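Local atomic coordinates of adenosine kinase (PDB entry 4N09), a protein that probably catalyses the magnesium-dependent transfer of a phosphate group from ATP to adenosine, giving AMP and ADP in purine salvage. Residues A[17-22]-A[99-104]; A[27-32]-A[52-57]; A[38-43]-A[135-140]. All coordinates share one frame; numbering follows the deposited sequence.

Contact 1 of 3, residues A[17-22]-A[99-104]. With ADN (adenosine), chain E.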
loop_
_atom_site.group_PDB
_atom_site.type_symbol
_atom_site.label_atom_id
_atom_site.label_comp_id
_atom_site.label_asym_id
_atom_site.label_seq_id
_atom_site.Cartn_x
_atom_site.Cartn_y
_atom_site.Cartn_z
ATOM N N PRO A 17 3.152 4.781 -8.891
ATOM C CA PRO A 17 2.460 3.897 -9.842
ATOM C C PRO A 17 3.474 3.134 -10.686
ATOM O O PRO A 17 4.327 3.755 -11.293
ATOM C CB PRO A 17 1.630 4.858 -10.686
ATOM C CG PRO A 17 2.315 6.171 -10.564
ATOM C CD PRO A 17 3.084 6.196 -9.281
ATOM N N LEU A 18 3.416 1.807 -10.651
ATOM C CA LEU A 18 4.405 0.949 -11.297
ATOM C C LEU A 18 3.714 -0.117 -12.083
ATOM O O LEU A 18 2.648 -0.588 -11.694
ATOM C CB LEU A 18 5.269 0.230 -10.281
ATOM C CG LEU A 18 5.957 1.082 -9.226
ATOM C CD1 LEU A 18 6.716 0.175 -8.269
ATOM C CD2 LEU A 18 6.874 2.097 -9.859
ATOM N N LEU A 19 4.313 -0.473 -13.213
ATOM C CA LEU A 19 3.828 -1.562 -14.008
ATOM C C LEU A 19 4.546 -2.809 -13.574
ATOM O O LEU A 19 5.769 -2.845 -13.580
ATOM C CB LEU A 19 4.102 -1.322 -15.480
ATOM C CG LEU A 19 3.364 -2.363 -16.324
ATOM C CD1 LEU A 19 2.093 -1.791 -16.940
ATOM C CD2 LEU A 19 4.300 -2.909 -17.383
ATOM N N ASP A 20 3.782 -3.831 -13.209
ATOM C CA ASP A 20 4.355 -5.088 -12.779
ATOM C C ASP A 20 4.668 -5.979 -13.974
ATOM O O ASP A 20 3.784 -6.309 -14.789
ATOM C CB ASP A 20 3.430 -5.829 -11.805
ATOM C CG ASP A 20 3.394 -5.199 -10.426
ATOM O OD1 ASP A 20 4.258 -4.350 -10.114
ATOM O OD2 ASP A 20 2.501 -5.562 -9.623
ATOM N N VAL A 21 5.936 -6.377 -14.056
ATOM C CA VAL A 21 6.419 -7.259 -15.087
ATOM C C VAL A 21 6.786 -8.571 -14.418
ATOM O O VAL A 21 7.764 -8.658 -13.684
ATOM C CB VAL A 21 7.651 -6.666 -15.779
ATOM C CG1 VAL A 21 8.139 -7.609 -16.863
ATOM C CG2 VAL A 21 7.337 -5.288 -16.358
ATOM N N SER A 22 5.982 -9.582 -14.685
ATOM C CA SER A 22 5.974 -10.801 -13.899
ATOM C C SER A 22 6.309 -12.097 -14.622
ATOM O O SER A 22 5.884 -12.267 -15.767
ATOM C CB SER A 22 4.554 -10.964 -13.401
ATOM O OG SER A 22 4.571 -11.851 -12.330
ATOM N N GLY A 99 2.580 4.045 -18.820
ATOM C CA GLY A 99 1.751 5.073 -18.211
ATOM C C GLY A 99 0.295 4.969 -18.632
ATOM O O GLY A 99 -0.592 5.041 -17.784
ATOM N N LYS A 100 0.049 4.828 -19.940
ATOM C CA LYS A 100 -1.328 4.770 -20.498
ATOM C C LYS A 100 -2.066 3.569 -19.932
ATOM O O LYS A 100 -3.227 3.671 -19.530
ATOM C CB LYS A 100 -1.340 4.716 -22.043
ATOM N N VAL A 101 -1.368 2.440 -19.865
ATOM C CA VAL A 101 -1.935 1.236 -19.274
ATOM C C VAL A 101 -2.405 1.521 -17.841
ATOM O O VAL A 101 -3.556 1.237 -17.491
ATOM C CB VAL A 101 -0.917 0.060 -19.287
ATOM C CG1 VAL A 101 -1.378 -1.080 -18.384
ATOM C CG2 VAL A 101 -0.708 -0.449 -20.704
ATOM N N LEU A 102 -1.503 2.067 -17.026
ATOM C CA LEU A 102 -1.794 2.376 -15.621
ATOM C C LEU A 102 -2.986 3.302 -15.467
ATOM O O LEU A 102 -3.943 2.968 -14.758
ATOM C CB LEU A 102 -0.571 3.000 -14.954
ATOM C CG LEU A 102 0.538 1.980 -14.672
ATOM C CD1 LEU A 102 1.916 2.624 -14.538
ATOM C CD2 LEU A 102 0.221 1.187 -13.420
ATOM N N LYS A 103 -2.924 4.458 -16.135
ATOM C CA LYS A 103 -3.980 5.471 -16.024
ATOM C C LYS A 103 -5.309 4.895 -16.522
ATOM O O LYS A 103 -6.338 5.041 -15.855
ATOM C CB LYS A 103 -3.621 6.801 -16.722
ATOM N N GLU A 104 -5.300 4.197 -17.659
ATOM C CA GLU A 104 -6.575 3.748 -18.247
ATOM C C GLU A 104 -7.249 2.683 -17.368
ATOM O O GLU A 104 -8.445 2.758 -17.118
ATOM C CB GLU A 104 -6.431 3.298 -19.702
HETATM O "O5'" ADN E . 2.109 -5.359 -2.927
HETATM C "C5'" ADN E . 2.920 -5.649 -4.066
HETATM C "C4'" ADN E . 3.031 -4.423 -4.933
HETATM O "O4'" ADN E . 4.127 -3.658 -4.470
HETATM C "C3'" ADN E . 3.343 -4.689 -6.382
HETATM O "O3'" ADN E . 2.114 -4.481 -7.057
HETATM C "C2'" ADN E . 4.400 -3.659 -6.769
HETATM O "O2'" ADN E . 4.133 -2.870 -7.962
HETATM C "C1'" ADN E . 4.431 -2.778 -5.540
HETATM N N9 ADN E . 5.704 -2.172 -5.168
HETATM C C8 ADN E . 6.835 -2.838 -4.880
HETATM N N7 ADN E . 7.842 -2.011 -4.514
HETATM C C5 ADN E . 7.285 -0.793 -4.572
HETATM C C6 ADN E . 7.785 0.542 -4.317
HETATM N N6 ADN E . 9.048 0.714 -3.922
HETATM N N1 ADN E . 6.905 1.535 -4.482
HETATM C C2 ADN E . 5.616 1.340 -4.862
HETATM N N3 ADN E . 5.092 0.142 -5.117
HETATM C C4 ADN E . 5.880 -0.907 -4.977
#

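Contact 2 of 3, residues A[27-32]-A[52-57]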
loop_
_atom_site.group_PDB
_atom_site.type_symbol
_atom_site.label_atom_id
_atom_site.label_comp_id
_atom_site.label_asym_id
_atom_site.label_seq_id
_atom_site.Cartn_x
_atom_site.Cartn_y
_atom_site.Cartn_z
ATOM N N ASP A 27 14.802 -20.709 -7.739
ATOM C CA ASP A 27 15.592 -20.132 -6.646
ATOM C C ASP A 27 16.986 -19.693 -7.065
ATOM O O ASP A 27 17.516 -18.720 -6.575
ATOM C CB ASP A 27 15.701 -21.113 -5.487
ATOM C CG ASP A 27 14.349 -21.465 -4.900
ATOM O OD1 ASP A 27 13.412 -20.636 -4.997
ATOM O OD2 ASP A 27 14.196 -22.580 -4.357
ATOM N N GLU A 28 17.581 -20.436 -7.973
ATOM C CA GLU A 28 18.859 -20.100 -8.535
ATOM C C GLU A 28 18.824 -18.660 -9.136
ATOM O O GLU A 28 19.772 -17.893 -8.994
ATOM C CB GLU A 28 19.303 -21.234 -9.494
ATOM C CG GLU A 28 19.815 -22.489 -8.729
ATOM C CD GLU A 28 18.674 -23.328 -8.104
ATOM O OE1 GLU A 28 18.782 -23.768 -6.927
ATOM O OE2 GLU A 28 17.643 -23.551 -8.797
ATOM N N PHE A 29 17.722 -18.305 -9.789
ATOM C CA PHE A 29 17.523 -16.970 -10.368
ATOM C C PHE A 29 17.489 -15.867 -9.305
ATOM O O PHE A 29 18.075 -14.799 -9.473
ATOM C CB PHE A 29 16.227 -16.982 -11.163
ATOM C CG PHE A 29 15.894 -15.663 -11.832
ATOM C CD1 PHE A 29 16.150 -15.453 -13.186
ATOM C CD2 PHE A 29 15.274 -14.635 -11.120
ATOM C CE1 PHE A 29 15.820 -14.244 -13.808
ATOM C CE2 PHE A 29 14.945 -13.431 -11.738
ATOM C CZ PHE A 29 15.226 -13.224 -13.082
ATOM N N LEU A 30 16.773 -16.119 -8.218
ATOM C CA LEU A 30 16.740 -15.179 -7.100
ATOM C C LEU A 30 18.148 -14.887 -6.603
ATOM O O LEU A 30 18.532 -13.750 -6.359
ATOM C CB LEU A 30 15.898 -15.732 -5.956
ATOM C CG LEU A 30 14.392 -15.948 -6.195
ATOM C CD1 LEU A 30 13.722 -16.431 -4.924
ATOM C CD2 LEU A 30 13.689 -14.720 -6.727
ATOM N N VAL A 31 18.918 -15.938 -6.469
ATOM C CA VAL A 31 20.240 -15.844 -5.911
ATOM C C VAL A 31 21.201 -15.235 -6.936
ATOM O O VAL A 31 22.082 -14.471 -6.610
ATOM C CB VAL A 31 20.647 -17.246 -5.434
ATOM C CG1 VAL A 31 22.153 -17.438 -5.479
ATOM C CG2 VAL A 31 20.065 -17.508 -4.048
ATOM N N LYS A 32 20.999 -15.548 -8.187
ATOM C CA LYS A 32 21.761 -14.918 -9.263
ATOM C C LYS A 32 21.715 -13.379 -9.217
ATOM O O LYS A 32 22.681 -12.728 -9.567
ATOM C CB LYS A 32 21.211 -15.391 -10.610
ATOM C CG LYS A 32 22.022 -14.974 -11.807
ATOM C CD LYS A 32 21.104 -14.754 -12.983
ATOM C CE LYS A 32 21.876 -14.608 -14.272
ATOM N NZ LYS A 32 20.912 -14.569 -15.407
ATOM N N ASP A 52 15.665 -7.317 -18.590
ATOM C CA ASP A 52 15.919 -8.025 -19.857
ATOM C C ASP A 52 15.803 -9.534 -19.675
ATOM O O ASP A 52 15.221 -10.227 -20.512
ATOM C CB ASP A 52 17.301 -7.699 -20.410
ATOM C CG ASP A 52 17.425 -6.257 -20.865
ATOM O OD1 ASP A 52 16.424 -5.668 -21.342
ATOM O OD2 ASP A 52 18.539 -5.708 -20.728
ATOM N N ASP A 53 16.340 -10.024 -18.571
ATOM C CA ASP A 53 16.276 -11.433 -18.286
ATOM C C ASP A 53 14.819 -11.899 -18.162
ATOM O O ASP A 53 14.433 -12.898 -18.747
ATOM C CB ASP A 53 17.065 -11.719 -17.016
ATOM C CG ASP A 53 17.541 -13.145 -16.924
ATOM O OD1 ASP A 53 16.782 -14.064 -17.304
ATOM O OD2 ASP A 53 18.670 -13.348 -16.431
ATOM N N ILE A 54 14.009 -11.192 -17.380
ATOM C CA ILE A 54 12.592 -11.565 -17.213
ATOM C C ILE A 54 11.798 -11.433 -18.504
ATOM O O ILE A 54 11.037 -12.320 -18.846
ATOM C CB ILE A 54 11.887 -10.718 -16.126
ATOM C CG1 ILE A 54 12.541 -10.982 -14.773
ATOM C CG2 ILE A 54 10.399 -11.022 -16.112
ATOM C CD1 ILE A 54 11.596 -11.286 -13.644
ATOM N N GLU A 55 11.966 -10.327 -19.211
ATOM C CA GLU A 55 11.226 -10.119 -20.449
ATOM C C GLU A 55 11.497 -11.227 -21.500
ATOM O O GLU A 55 10.616 -11.553 -22.289
ATOM C CB GLU A 55 11.513 -8.718 -20.991
ATOM C CG GLU A 55 10.865 -7.629 -20.136
ATOM C CD GLU A 55 11.297 -6.222 -20.489
ATOM O OE1 GLU A 55 10.975 -5.743 -21.586
ATOM O OE2 GLU A 55 11.948 -5.574 -19.665
ATOM N N LYS A 56 12.698 -11.817 -21.486
ATOM C CA LYS A 56 13.054 -12.958 -22.368
ATOM C C LYS A 56 12.320 -14.274 -22.009
ATOM O O LYS A 56 12.310 -15.210 -22.803
ATOM C CB LYS A 56 14.578 -13.204 -22.388
ATOM N N MET A 57 11.695 -14.349 -20.840
ATOM C CA MET A 57 11.028 -15.588 -20.435
ATOM C C MET A 57 9.648 -15.740 -21.032
ATOM O O MET A 57 9.059 -14.773 -21.537
ATOM C CB MET A 57 10.912 -15.652 -18.940
ATOM C CG MET A 57 12.261 -15.544 -18.296
ATOM S SD MET A 57 12.281 -15.985 -16.584
ATOM C CE MET A 57 14.030 -16.373 -16.357
#

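Contact 3 of 3, residues A[38-43]-A[135-140]. With ADN (adenosine), chain E.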
loop_
_atom_site.group_PDB
_atom_site.type_symbol
_atom_site.label_atom_id
_atom_site.label_comp_id
_atom_site.label_asym_id
_atom_site.label_seq_id
_atom_site.Cartn_x
_atom_site.Cartn_y
_atom_site.Cartn_z
ATOM N N GLY A 38 10.532 -13.415 -1.269
ATOM C CA GLY A 38 9.335 -12.854 -0.642
ATOM C C GLY A 38 9.470 -11.408 -0.202
ATOM O O GLY A 38 8.525 -10.847 0.313
ATOM N N THR A 39 10.611 -10.776 -0.492
ATOM C CA THR A 39 10.866 -9.401 -0.109
ATOM C C THR A 39 10.809 -8.442 -1.304
ATOM O O THR A 39 10.785 -8.839 -2.467
ATOM C CB THR A 39 12.260 -9.256 0.544
ATOM O OG1 THR A 39 13.277 -9.492 -0.429
ATOM C CG2 THR A 39 12.442 -10.239 1.692
ATOM N N ALA A 40 10.783 -7.161 -0.980
ATOM C CA ALA A 40 10.785 -6.089 -1.959
ATOM C C ALA A 40 12.012 -5.231 -1.719
ATOM O O ALA A 40 12.346 -4.954 -0.577
ATOM C CB ALA A 40 9.526 -5.251 -1.830
ATOM N N ILE A 41 12.677 -4.819 -2.800
ATOM C CA ILE A 41 13.798 -3.860 -2.747
ATOM C C ILE A 41 13.656 -2.869 -3.874
ATOM O O ILE A 41 12.787 -3.013 -4.737
ATOM C CB ILE A 41 15.173 -4.544 -2.898
ATOM C CG1 ILE A 41 15.262 -5.278 -4.234
ATOM C CG2 ILE A 41 15.413 -5.521 -1.759
ATOM C CD1 ILE A 41 16.668 -5.658 -4.621
ATOM N N LEU A 42 14.504 -1.855 -3.853
ATOM C CA LEU A 42 14.625 -0.951 -4.973
ATOM C C LEU A 42 15.742 -1.473 -5.876
ATOM O O LEU A 42 16.763 -1.979 -5.390
ATOM C CB LEU A 42 14.940 0.464 -4.482
ATOM C CG LEU A 42 13.891 1.173 -3.623
ATOM C CD1 LEU A 42 14.397 2.556 -3.220
ATOM C CD2 LEU A 42 12.547 1.337 -4.341
ATOM N N LEU A 43 15.557 -1.332 -7.187
ATOM C CA LEU A 43 16.598 -1.705 -8.149
ATOM C C LEU A 43 17.923 -1.064 -7.795
ATOM O O LEU A 43 17.990 0.144 -7.601
ATOM C CB LEU A 43 16.228 -1.264 -9.556
ATOM C CG LEU A 43 17.198 -1.728 -10.656
ATOM C CD1 LEU A 43 17.160 -3.242 -10.792
ATOM C CD2 LEU A 43 16.877 -1.090 -12.001
ATOM N N ARG A 135 6.108 -14.109 -4.202
ATOM C CA ARG A 135 6.658 -13.159 -5.187
ATOM C C ARG A 135 7.797 -12.367 -4.550
ATOM O O ARG A 135 7.770 -12.021 -3.376
ATOM C CB ARG A 135 5.605 -12.160 -5.759
ATOM C CG ARG A 135 4.841 -12.585 -7.028
ATOM C CD ARG A 135 3.733 -13.575 -6.736
ATOM N NE ARG A 135 2.788 -13.640 -7.865
ATOM C CZ ARG A 135 1.984 -14.665 -8.187
ATOM N NH1 ARG A 135 1.994 -15.807 -7.487
ATOM N NH2 ARG A 135 1.165 -14.546 -9.253
ATOM N N THR A 136 8.780 -12.051 -5.353
ATOM C CA THR A 136 9.926 -11.305 -4.898
ATOM C C THR A 136 10.050 -10.107 -5.822
ATOM O O THR A 136 10.028 -10.254 -7.048
ATOM C CB THR A 136 11.181 -12.199 -4.964
ATOM O OG1 THR A 136 11.035 -13.333 -4.096
ATOM C CG2 THR A 136 12.438 -11.411 -4.594
ATOM N N LEU A 137 10.154 -8.918 -5.245
ATOM C CA LEU A 137 9.900 -7.685 -5.996
ATOM C C LEU A 137 11.094 -6.789 -6.139
ATOM O O LEU A 137 11.797 -6.529 -5.178
ATOM C CB LEU A 137 8.788 -6.886 -5.304
ATOM C CG LEU A 137 7.553 -7.716 -4.952
ATOM C CD1 LEU A 137 6.481 -6.870 -4.288
ATOM C CD2 LEU A 137 6.977 -8.403 -6.186
ATOM N N VAL A 138 11.305 -6.278 -7.340
ATOM C CA VAL A 138 12.392 -5.334 -7.556
ATOM C C VAL A 138 11.838 -4.120 -8.274
ATOM O O VAL A 138 11.426 -4.215 -9.426
ATOM C CB VAL A 138 13.540 -5.961 -8.375
ATOM C CG1 VAL A 138 14.645 -4.952 -8.616
ATOM C CG2 VAL A 138 14.103 -7.176 -7.646
ATOM N N ALA A 139 11.800 -2.988 -7.573
ATOM C CA ALA A 139 11.053 -1.830 -8.059
ATOM C C ALA A 139 11.983 -0.839 -8.680
ATOM O O ALA A 139 12.980 -0.445 -8.073
ATOM C CB ALA A 139 10.276 -1.178 -6.939
ATOM N N ASP A 140 11.682 -0.486 -9.924
ATOM C CA ASP A 140 12.413 0.533 -10.639
ATOM C C ASP A 140 11.462 1.713 -10.837
ATOM O O ASP A 140 10.718 1.770 -11.809
ATOM C CB ASP A 140 12.927 -0.004 -11.977
ATOM C CG ASP A 140 13.676 1.051 -12.792
ATOM O OD1 ASP A 140 13.944 2.163 -12.260
ATOM O OD2 ASP A 140 13.996 0.759 -13.961
HETATM O "O5'" ADN E . 2.109 -5.359 -2.927
HETATM C "C5'" ADN E . 2.920 -5.649 -4.066
HETATM C "C4'" ADN E . 3.031 -4.423 -4.933
HETATM O "O4'" ADN E . 4.127 -3.658 -4.470
HETATM C "C3'" ADN E . 3.343 -4.689 -6.382
HETATM O "O3'" ADN E . 2.114 -4.481 -7.057
HETATM C "C2'" ADN E . 4.400 -3.659 -6.769
HETATM O "O2'" ADN E . 4.133 -2.870 -7.962
HETATM C "C1'" ADN E . 4.431 -2.778 -5.540
HETATM N N9 ADN E . 5.704 -2.172 -5.168
HETATM C C8 ADN E . 6.835 -2.838 -4.880
HETATM N N7 ADN E . 7.842 -2.011 -4.514
HETATM C C5 ADN E . 7.285 -0.793 -4.572
HETATM C C6 ADN E . 7.785 0.542 -4.317
HETATM N N6 ADN E . 9.048 0.714 -3.922
HETATM N N1 ADN E . 6.905 1.535 -4.482
HETATM C C2 ADN E . 5.616 1.340 -4.862
HETATM N N3 ADN E . 5.092 0.142 -5.117
HETATM C C4 ADN E . 5.880 -0.907 -4.977
#

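Contact 1 of 3, residues A[17-22]-A[99-104]
Leu102 lays both of its methyl groups on one face of the peptide group joining Leu18 to Leu19. CD2 sits above the carbonyl oxygen, 3.5 Å from Leu18 O, and CD1 lies over the middle of the plane, 4.1 Å from Leu18 C. Backbone hydrogen bonds tie Leu18 to Gly65, and Leu19 to Gly124 and Cys126. A second flat group, the adenine of the bound adenosine, has Leu18 CD1 over one face, 3.5 Å from ADN N3. The third is the Asp20 carboxylate, which grips both ribose hydroxyls: ADN O2' donates to OD1 at 2.6 Å and ADN O3' to OD2 at 2.8 Å. In ribokinase-fold terms, strand 18-22 belongs to the small lid sheet and helix 99-104 flanks the large alpha/beta domain, their axes crossing at 107°. As in any beta strand, side chains alternate: Leu18 and Asp20 face the nucleoside, Leu19 the opposite side. Swung clear of its own backbone nitrogen (chi1 -170°), Leu19 carries CD1 to Val101 CG1 at 3.8 Å, the two side chains meeting at about a right angle. Pro17, at the junction with the large domain, brings CB to 4.5 Å from Leu102 CD1. Pro64 of the neighbouring lid strand touches both Val101 and Leu102.

Contact 2 of 3, residues A[27-32]-A[52-57]
The Asp53 carboxylate meets the Phe29 ring at its edge, in the ring plane: OD1 stands 3.6 Å from CE1, with the two flat groups turned 80° to each other. A carboxylate oxygen placed there faces the electron-poor rim of C-H groups and not the pi cloud. Phe29 reaches across with CG trans to its backbone nitrogen (chi1 -180°). Two aliphatic groups approach the ring obliquely: Ile54 CG1, 3.9 Å from Phe29 CZ, and Met57 CE, close to Phe29 CE1. Met57 SD is 5.5 Å from the centroid of the Phe29 ring, 35° off its normal, an oblique Met-aromatic contact. One helical turn on, Lys32 stretches over the outer side, and its NZ forms a salt bridge with Asp53 OD2 at 2.8 Å, meeting that oxygen almost head-on. Cys129, in the strand 124-131 of the lid sheet, touches both Phe29 and Ile54, so the two short helices pack together against that sheet. Asp53 OD2 is also hydrogen-bonded to Tyr33 OH. With an ammonium group and a hydroxyl on one oxygen and an aromatic edge at the other, the carboxylate is probably kept ionised, its rotation probably restricted.

Contact 3 of 3, residues A[38-43]-A[135-140]
Backbone hydrogen bonds zip Thr39–Leu43 to Leu137–Ala139 as parallel strands, 40-42 being an outermost strand of the lid sheet of this PfkB-family kinase. Leu137 N reaches Thr39 O at 2.8 Å in a nearly straight bond (176°), Leu137 O accepts from Ile41 N, Ala139 N donates to Ile41 O, and Ala139 O takes Leu43 N at 2.9 Å. That last donor stands above the carbonyl plane, 36° out of it, where the edge strand is ending. One side chain joins this polar set: Thr136 OG1 receives Gly38 N at 2.9 Å in a well-aligned bond (166° at the hydrogen) and secures the turn leading into the strand.

Apolar contacts divide between the two faces. On one, Ile41 and Val138 lie side by side, and Leu43 CD1 crosses to Val138 CG1 at 3.7 Å. On the other, Ala40 CB meets Leu137 CB at 3.9 Å and Leu42 approaches Ala139.

It is this second face that receives adenosine. Ala139 CB is 3.5 Å from ADN N7, while Leu42 CD2 lies against ADN N6 and Leu137 CD1 against ADN C5'. Each of these protein atoms is a methyl carbon, which implies that this wall holds the nucleoside by shape and van der Waals contact, leaving the polar recognition to residues such as Asp20, Asn16 and Asn70.

Overall arrangement
From the N terminus the chain enters the lid along 17-22, turns through helix 27-32, runs through 38-43, which holds edge strand 40-42, and passes into helix 50-55, on which segment 52-57 begins. There contact 2 closes the first and shortest loop. After lid strand 61-64 the chain returns to the large domain, where 99-104 closes contact 1 around that loop, nesting contact 2 inside it. Segment 135-140 pairs last with 38-43, so contact 3 crosses both others. Contact 1 joins lid to large domain, contact 2 joins the two helices, and contact 3 adds an outermost strand to the lid sheet. Leu18 against Ala139, Val21 against Ile54 and Leu30 against Thr136 tie the three together.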